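Side-chain contact in SVS_variant_AS1 (Streptomyces sp. CWA1, PDB 6TJA), which probably catalyses the metal-dependent cyclisation of geranylgeranyl diphosphate to the diterpene spiroviolene, as an engineered ancestral form of a class I terpene cyclase: residues 77-80 with 81-85. Residues are numbered along the deposited sequence; the frame is centred on the assembly and turned at random.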
ATOM      1  N   SER A  77     -15.094 -11.102   9.669  1.00 26.78           N
ATOM      2  CA  SER A  77     -14.755 -12.531   9.925  1.00 28.78           C
ATOM      3  C   SER A  77     -14.488 -13.274   8.604  1.00 28.91           C
ATOM      4  O   SER A  77     -13.537 -14.030   8.544  1.00 27.22           O
ATOM      5  CB  SER A  77     -15.812 -13.215  10.745  1.00 30.90           C
ATOM      6  OG  SER A  77     -15.774 -12.756  12.089  1.00 35.31           O
ATOM      7  N   LEU A  78     -15.283 -13.055   7.559  1.00 29.27           N
ATOM      8  CA  LEU A  78     -15.052 -13.698   6.230  1.00 29.62           C
ATOM      9  C   LEU A  78     -13.630 -13.412   5.732  1.00 29.69           C
ATOM     10  O   LEU A  78     -12.942 -14.352   5.279  1.00 28.03           O
ATOM     11  CB  LEU A  78     -16.096 -13.188   5.235  1.00 29.67           C
ATOM     12  CG  LEU A  78     -17.539 -13.587   5.551  1.00 28.42           C
ATOM     13  CD1 LEU A  78     -18.449 -13.204   4.404  1.00 27.63           C
ATOM     14  CD2 LEU A  78     -17.642 -15.077   5.833  1.00 28.17           C
ATOM     15  N   PHE A  79     -13.181 -12.161   5.794  1.00 28.60           N
ATOM     16  CA  PHE A  79     -11.820 -11.826   5.312  1.00 27.85           C
ATOM     17  C   PHE A  79     -10.794 -12.603   6.123  1.00 26.58           C
ATOM     18  O   PHE A  79      -9.727 -12.861   5.590  1.00 27.17           O
ATOM     19  CB  PHE A  79     -11.453 -10.347   5.390  1.00 25.78           C
ATOM     20  CG  PHE A  79     -10.027 -10.121   4.955  1.00 24.16           C
ATOM     21  CD1 PHE A  79      -9.671 -10.231   3.618  1.00 24.53           C
ATOM     22  CD2 PHE A  79      -9.035  -9.847   5.875  1.00 23.73           C
ATOM     23  CE1 PHE A  79      -8.364 -10.017   3.201  1.00 21.61           C
ATOM     24  CE2 PHE A  79      -7.712  -9.727   5.465  1.00 25.88           C
ATOM     25  CZ  PHE A  79      -7.383  -9.815   4.127  1.00 22.62           C
ATOM     26  N   VAL A  80     -11.056 -12.914   7.389  1.00 30.04           N
ATOM     27  CA  VAL A  80     -10.041 -13.681   8.176  1.00 29.07           C
ATOM     28  C   VAL A  80      -9.979 -15.111   7.624  1.00 29.79           C
ATOM     29  O   VAL A  80      -8.830 -15.640   7.538  1.00 25.65           O
ATOM     30  CB  VAL A  80     -10.277 -13.675   9.691  1.00 28.15           C
ATOM     31  CG1 VAL A  80      -9.288 -14.614  10.391  1.00 28.92           C
ATOM     32  CG2 VAL A  80     -10.180 -12.268  10.255  1.00 27.95           C
ATOM     33  N   TYR A  81     -11.128 -15.703   7.248  1.00 25.20           N
ATOM     34  CA  TYR A  81     -11.169 -17.041   6.585  1.00 27.15           C
ATOM     35  C   TYR A  81     -10.367 -16.967   5.274  1.00 27.87           C
ATOM     36  O   TYR A  81      -9.461 -17.815   4.999  1.00 28.98           O
ATOM     37  CB  TYR A  81     -12.604 -17.513   6.334  1.00 26.35           C
ATOM     38  CG  TYR A  81     -13.325 -18.026   7.557  1.00 28.83           C
ATOM     39  CD1 TYR A  81     -13.020 -19.258   8.100  1.00 31.26           C
ATOM     40  CD2 TYR A  81     -14.308 -17.279   8.179  1.00 30.98           C
ATOM     41  CE1 TYR A  81     -13.672 -19.736   9.233  1.00 34.58           C
ATOM     42  CE2 TYR A  81     -14.990 -17.755   9.285  1.00 33.74           C
ATOM     43  CZ  TYR A  81     -14.662 -18.982   9.820  1.00 30.94           C
ATOM     44  OH  TYR A  81     -15.286 -19.421  10.928  1.00 33.67           O
ATOM     45  N   TRP A  82     -10.730 -15.988   4.459  1.00 25.46           N
ATOM     46  CA  TRP A  82     -10.115 -15.721   3.142  1.00 27.54           C
ATOM     47  C   TRP A  82      -8.608 -15.641   3.302  1.00 28.05           C
ATOM     48  O   TRP A  82      -7.922 -16.276   2.532  1.00 29.91           O
ATOM     49  CB  TRP A  82     -10.646 -14.425   2.547  1.00 27.34           C
ATOM     50  CG  TRP A  82     -10.155 -14.229   1.155  1.00 28.09           C
ATOM     51  CD1 TRP A  82     -10.723 -14.678  -0.004  1.00 28.71           C
ATOM     52  CD2 TRP A  82      -8.958 -13.547   0.784  1.00 27.84           C
ATOM     53  NE1 TRP A  82      -9.979 -14.279  -1.076  1.00 26.71           N
ATOM     54  CE2 TRP A  82      -8.873 -13.610  -0.619  1.00 28.13           C
ATOM     55  CE3 TRP A  82      -7.960 -12.883   1.499  1.00 27.34           C
ATOM     56  CZ2 TRP A  82      -7.820 -13.022  -1.310  1.00 28.12           C
ATOM     57  CZ3 TRP A  82      -6.905 -12.335   0.811  1.00 27.45           C
ATOM     58  CH2 TRP A  82      -6.844 -12.393  -0.574  1.00 27.12           C
ATOM     59  N   LEU A  83      -8.142 -14.863   4.272  1.00 30.98           N
ATOM     60  CA  LEU A  83      -6.709 -14.628   4.518  1.00 33.12           C
ATOM     61  C   LEU A  83      -6.036 -15.957   4.831  1.00 33.94           C
ATOM     62  O   LEU A  83      -4.995 -16.224   4.219  1.00 34.22           O
ATOM     63  CB  LEU A  83      -6.519 -13.628   5.659  1.00 38.28           C
ATOM     64  CG  LEU A  83      -5.072 -13.368   6.087  1.00 38.11           C
ATOM     65  CD1 LEU A  83      -4.393 -12.375   5.160  1.00 36.48           C
ATOM     66  CD2 LEU A  83      -5.064 -12.865   7.515  1.00 41.71           C
ATOM     67  N   PHE A  84      -6.576 -16.759   5.743  1.00 35.30           N
ATOM     68  CA  PHE A  84      -5.940 -18.057   6.100  1.00 39.49           C
ATOM     69  C   PHE A  84      -5.873 -18.932   4.841  1.00 36.25           C
ATOM     70  O   PHE A  84      -4.834 -19.534   4.557  1.00 30.27           O
ATOM     71  CB  PHE A  84      -6.648 -18.750   7.270  1.00 43.85           C
ATOM     72  CG  PHE A  84      -6.381 -18.126   8.616  1.00 50.99           C
ATOM     73  CD1 PHE A  84      -5.118 -17.654   8.953  1.00 57.93           C
ATOM     74  CD2 PHE A  84      -7.399 -18.002   9.548  1.00 52.46           C
ATOM     75  CE1 PHE A  84      -4.886 -17.079  10.193  1.00 63.27           C
ATOM     76  CE2 PHE A  84      -7.162 -17.442  10.798  1.00 52.00           C
ATOM     77  CZ  PHE A  84      -5.906 -16.983  11.116  1.00 61.09           C
ATOM     78  N   ALA A  85      -6.954 -18.949   4.071  1.00 34.78           N
ATOM     79  CA  ALA A  85      -7.087 -19.782   2.862  1.00 33.55           C
ATOM     80  C   ALA A  85      -6.089 -19.295   1.789  1.00 36.86           C
ATOM     81  O   ALA A  85      -5.354 -20.129   1.203  1.00 36.47           O
ATOM     82  CB  ALA A  85      -8.512 -19.735   2.397  1.00 32.86           C
TER
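Phe-79 and Trp-82, one residue short of a full i/i+4 spacing, bring their rings together along one flank of helix 70-91. The planes are inclined by only 22° but strongly offset, so that little of one ring lies over the other, and the six-membered ring of Trp-82 has its centroid 5.4 Å from that of Phe-79. The nearest approach is Phe-79 CE1 to Trp-82 CE3, 3.4 Å. Both side chains place CG opposite their own backbone N (chi1 177° for Phe-79, -173° for Trp-82), beside the carbonyl carbon, and in Phe-79 this brings the ring over toward Trp-82 CE3 and Leu-83. Indole NE1 finds its acceptor in Phe-126 O, and Phe-86 stacks on the same tryptophan.

Leu-83 comes next on this side: its CB lies over one face of the Phe-79 ring, toward the rim, while CD1 reaches CZ of that ring at 4.1 Å. Phe-149 meets the same ring edge-to-face. Phe-79 and Leu-83 appear to be the two engineered positions of this variant. In the all-helical class I terpene cyclase fold, this helix typically carries the aspartate-rich metal-binding motif toward its C-terminal end, consistent with the paired aspartates just beyond residues 81-85. Replacing Phe-79 by an alanine is likely to leave Trp-82 CE3 and Leu-83 CB without the ring they pack on, and Phe-149 without its aromatic partner.

Another flank pairs Val-80 with Phe-84, side by side and pointing the same way, CG1 meeting CE2 at 3.6 Å. Beneath the side chains runs regular alpha-helical bonding, nearly straight from Trp-82 N to Leu-78 O at 2.9 Å.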